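Local coordinates for beta-1,4-mannanase (Cryptopygus antarcticus, PDB 4OOU), which hydrolyses internal beta-1,4 linkages in the backbone of mannans, acting strongly on locust bean gum and releasing mostly short manno-oligosaccharides, at residues Val142-Leu145 with Ser150-Asn153; Ala93-Ser96 with Val100-Thr103. All coordinates share one frame; numbering follows the deposited sequence.

Interaction 1 of 2, residues Val142-Leu145 with Ser150-Asn153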
loop_
_atom_site.group_PDB
_atom_site.type_symbol
_atom_site.label_atom_id
_atom_site.label_comp_id
_atom_site.label_asym_id
_atom_site.label_seq_id
_atom_site.Cartn_x
_atom_site.Cartn_y
_atom_site.Cartn_z
ATOM N N VAL A 142 -14.445 -11.733 -5.562
ATOM C CA VAL A 142 -13.932 -10.424 -5.129
ATOM C C VAL A 142 -14.677 -9.280 -5.834
ATOM O O VAL A 142 -15.101 -8.295 -5.195
ATOM C CB VAL A 142 -12.419 -10.265 -5.373
ATOM C CG1 VAL A 142 -11.939 -8.899 -4.851
ATOM C CG2 VAL A 142 -11.654 -11.399 -4.710
ATOM N N GLN A 143 -14.835 -9.413 -7.155
ATOM C CA GLN A 143 -15.550 -8.405 -7.925
ATOM C C GLN A 143 -16.889 -8.079 -7.265
ATOM O O GLN A 143 -17.248 -6.913 -7.145
ATOM C CB GLN A 143 -15.759 -8.870 -9.345
ATOM C CG GLN A 143 -14.479 -8.875 -10.145
ATOM C CD GLN A 143 -14.611 -9.613 -11.450
ATOM O OE1 GLN A 143 -15.697 -9.772 -11.961
ATOM N NE2 GLN A 143 -13.491 -10.084 -11.990
ATOM N N ASN A 144 -17.607 -9.095 -6.798
ATOM C CA ASN A 144 -18.910 -8.855 -6.186
ATOM C C ASN A 144 -18.830 -8.210 -4.805
ATOM O O ASN A 144 -19.824 -7.710 -4.317
ATOM C CB ASN A 144 -19.749 -10.141 -6.118
ATOM C CG ASN A 144 -20.138 -10.682 -7.507
ATOM O OD1 ASN A 144 -20.141 -11.900 -7.708
ATOM N ND2 ASN A 144 -20.461 -9.784 -8.462
ATOM N N LEU A 145 -17.656 -8.210 -4.177
ATOM C CA LEU A 145 -17.483 -7.458 -2.932
ATOM C C LEU A 145 -17.712 -5.950 -3.147
ATOM O O LEU A 145 -18.171 -5.253 -2.245
ATOM C CB LEU A 145 -16.100 -7.721 -2.324
ATOM C CG LEU A 145 -15.951 -8.831 -1.271
ATOM C CD1 LEU A 145 -16.949 -9.980 -1.393
ATOM C CD2 LEU A 145 -14.521 -9.360 -1.295
ATOM N N SER A 150 -23.996 -7.248 1.549
ATOM C CA SER A 150 -23.988 -8.403 2.498
ATOM C C SER A 150 -22.728 -9.248 2.353
ATOM O O SER A 150 -22.175 -9.737 3.352
ATOM C CB SER A 150 -25.244 -9.294 2.361
ATOM O OG SER A 150 -25.381 -9.836 1.053
ATOM N N LYS A 151 -22.280 -9.407 1.108
ATOM C CA LYS A 151 -21.114 -10.219 0.821
ATOM C C LYS A 151 -19.852 -9.532 1.318
ATOM O O LYS A 151 -18.901 -10.193 1.736
ATOM C CB LYS A 151 -21.027 -10.515 -0.684
ATOM C CG LYS A 151 -22.098 -11.470 -1.237
ATOM C CD LYS A 151 -21.989 -11.653 -2.754
ATOM C CE LYS A 151 -23.019 -12.652 -3.304
ATOM N NZ LYS A 151 -22.982 -12.826 -4.786
ATOM N N LEU A 152 -19.839 -8.202 1.288
ATOM C CA LEU A 152 -18.701 -7.428 1.827
ATOM C C LEU A 152 -18.577 -7.581 3.318
ATOM O O LEU A 152 -17.461 -7.774 3.847
ATOM C CB LEU A 152 -18.836 -5.939 1.501
ATOM C CG LEU A 152 -17.655 -5.000 1.833
ATOM C CD1 LEU A 152 -16.285 -5.597 1.554
ATOM C CD2 LEU A 152 -17.804 -3.722 1.033
ATOM N N ASN A 153 -19.725 -7.500 3.994
ATOM C CA ASN A 153 -19.755 -7.745 5.415
ATOM C C ASN A 153 -19.317 -9.168 5.772
ATOM O O ASN A 153 -18.803 -9.389 6.873
ATOM C CB ASN A 153 -21.134 -7.450 6.025
ATOM C CG ASN A 153 -21.405 -5.957 6.166
ATOM O OD1 ASN A 153 -20.657 -5.223 6.830
ATOM N ND2 ASN A 153 -22.493 -5.501 5.546
#
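Leu145, on the short helix 140-145, meets the first turn of helix 149-167 through Lys151 and Leu152. Its CD1 methyl lies against the peptide carbonyl of Lys151, 3.7 Å from Lys151 O, and is 4.2 Å from the CB of the same residue. That oxygen also takes a hydrogen bond from Ser154 OG, so its polarity is met within its own helix while the methyl packs beside it. The chi1 of Leu145, -94°, departs from a staggered value and turns the branched end nearer the second helix than the start of the side chain would suggest. Leu152 makes the apolar contact with its CD1, 4.3 Å from Leu145 CG, while its other methyl, CD2, packs on the backbone carbonyl oxygen of Leu145, 3.6 Å from Leu145 O. Beyond Leu145, Leu152 rests on Trp224 and Ile225 of helix 215-232, a buried setting that suits a branched aliphatic residue.

Lys151 uses its chain differently. With CG anti to the carbonyl carbon (chi1 -70°) and the rest extended, it runs alongside Asn144 in the same direction, bringing NZ to 4.2 Å from Asn144 OD1, too long for a direct hydrogen bond. Both residues bind substrate. The contact thus has two characters: the leucines pack the corner between helices 140-145 and 149-167, while the neighbouring amide and ammonium group could meet sugar hydroxyls, consistent with their role in substrate binding.

Interaction 2 of 2, residues Ala93-Ser96 with Val100-Thr103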
loop_
_atom_site.group_PDB
_atom_site.type_symbol
_atom_site.label_atom_id
_atom_site.label_comp_id
_atom_site.label_asym_id
_atom_site.label_seq_id
_atom_site.Cartn_x
_atom_site.Cartn_y
_atom_site.Cartn_z
ATOM N N ALA A 93 -11.470 -17.126 1.924
ATOM C CA ALA A 93 -12.244 -18.291 1.458
ATOM C C ALA A 93 -13.729 -17.942 1.240
ATOM O O ALA A 93 -14.368 -17.355 2.128
ATOM C CB ALA A 93 -12.097 -19.464 2.424
ATOM N N PHE A 94 -14.236 -18.310 0.048
ATOM C CA PHE A 94 -15.638 -18.093 -0.358
ATOM C C PHE A 94 -16.423 -19.392 -0.450
ATOM O O PHE A 94 -15.932 -20.389 -0.970
ATOM C CB PHE A 94 -15.719 -17.432 -1.746
ATOM C CG PHE A 94 -15.255 -15.994 -1.778
ATOM C CD1 PHE A 94 -13.953 -15.681 -2.118
ATOM C CD2 PHE A 94 -16.131 -14.956 -1.457
ATOM C CE1 PHE A 94 -13.535 -14.380 -2.129
ATOM C CE2 PHE A 94 -15.710 -13.643 -1.482
ATOM C CZ PHE A 94 -14.417 -13.358 -1.819
ATOM N N ASP A 95 -17.672 -19.368 0.017
ATOM C CA ASP A 95 -18.605 -20.489 -0.238
ATOM C C ASP A 95 -19.159 -20.407 -1.661
ATOM O O ASP A 95 -18.901 -19.447 -2.370
ATOM C CB ASP A 95 -19.753 -20.491 0.779
ATOM C CG ASP A 95 -20.687 -19.309 0.619
ATOM O OD1 ASP A 95 -20.958 -18.839 -0.511
ATOM O OD2 ASP A 95 -21.181 -18.872 1.653
ATOM N N SER A 96 -19.945 -21.396 -2.053
ATOM C CA SER A 96 -20.515 -21.454 -3.405
ATOM C C SER A 96 -21.420 -20.274 -3.772
ATOM O O SER A 96 -21.528 -19.945 -4.955
ATOM C CB SER A 96 -21.287 -22.765 -3.594
ATOM O OG SER A 96 -22.017 -23.076 -2.418
ATOM N N VAL A 100 -17.968 -14.899 2.151
ATOM C CA VAL A 100 -16.693 -15.302 2.763
ATOM C C VAL A 100 -16.986 -16.157 3.979
ATOM O O VAL A 100 -17.742 -15.749 4.854
ATOM C CB VAL A 100 -15.793 -14.082 3.118
ATOM C CG1 VAL A 100 -14.756 -14.426 4.179
ATOM C CG2 VAL A 100 -15.084 -13.578 1.864
ATOM N N THR A 101 -16.411 -17.351 4.011
ATOM C CA THR A 101 -16.549 -18.246 5.183
ATOM C C THR A 101 -15.447 -17.996 6.168
ATOM O O THR A 101 -15.640 -18.147 7.370
ATOM C CB THR A 101 -16.485 -19.754 4.822
ATOM O OG1 THR A 101 -15.192 -20.104 4.292
ATOM C CG2 THR A 101 -17.536 -20.110 3.817
ATOM N N SER A 102 -14.273 -17.661 5.646
ATOM C CA SER A 102 -13.090 -17.525 6.472
ATOM C C SER A 102 -11.871 -16.963 5.735
ATOM O O SER A 102 -11.900 -16.485 4.581
ATOM C CB SER A 102 -12.753 -18.881 7.102
ATOM O OG SER A 102 -12.905 -19.911 6.161
ATOM N N THR A 103 -10.787 -17.048 6.458
ATOM C CA THR A 103 -9.564 -16.447 6.096
ATOM C C THR A 103 -8.996 -17.305 4.933
ATOM O O THR A 103 -8.723 -16.815 3.850
ATOM C CB THR A 103 -8.748 -16.336 7.420
ATOM O OG1 THR A 103 -8.308 -14.984 7.650
ATOM C CG2 THR A 103 -7.637 -17.336 7.502
#
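A small antiparallel beta hairpin, distorted by a classic beta bulge, joins these segments: Thr101 and Ser102 together face the single residue Ala93. Two backbone bonds fix the register, Ala93 N to Ser102 O at 2.8 Å and Thr101 N to Ala93 O, also 2.8 Å. Both are somewhat bent, as fits the bulge. There Thr101 OG1 and Ser102 OG hydrogen-bond to each other at 3.0 Å. Both hydroxyls border the methyl of Ala93, where a small side chain leaves them room. Thr101 turns its methyl the other way, CG2 packing 3.8 Å from Asp95 CB, while Asp95 OD1 accepts a bond from Phe99 N in the turn.

Past the bulge, Phe94 and Val100 form a non-hydrogen-bonded pair. Val100 CG2 sits over one face of the Phe94 ring, 3.8 Å from its centroid and 28° off the normal, a CH-pi contact. CG2 lies beside the backbone N of Val100, with CG1 anti to it (chi1 159°), which sets CG2 over the ring. A serine in place of Phe94 would probably leave Val100 CG2 without its aromatic partner and open a gap beside Asn141 and Leu145. The chemistry separates the two sides: hydroxyls pair with each other beside Ala93, whereas on the other face Phe94 packs against helix 140-145 and Val100 against helix 149-167.

Following the chain from the N terminus, interaction 2 comes after strand 79-86 of the TIM barrel and closes a short hairpin loop before helix 109-122 begins. The chain returns through strand 126-133 and then reaches interaction 1, which closes the corner between helices 140-145 and 149-167. The two contacts therefore stand in series, neither enclosing nor crossing the other, with centres about 11 Å apart. They meet through Phe94, whose CE2 lies 3.9 Å from Leu145 CD1, so the hairpin leans on the short helix. Helix 149-167 ties them a second time, since Ser154 bonds both Val100 N and Lys151 O. Connections following two successive barrel strands are thereby joined.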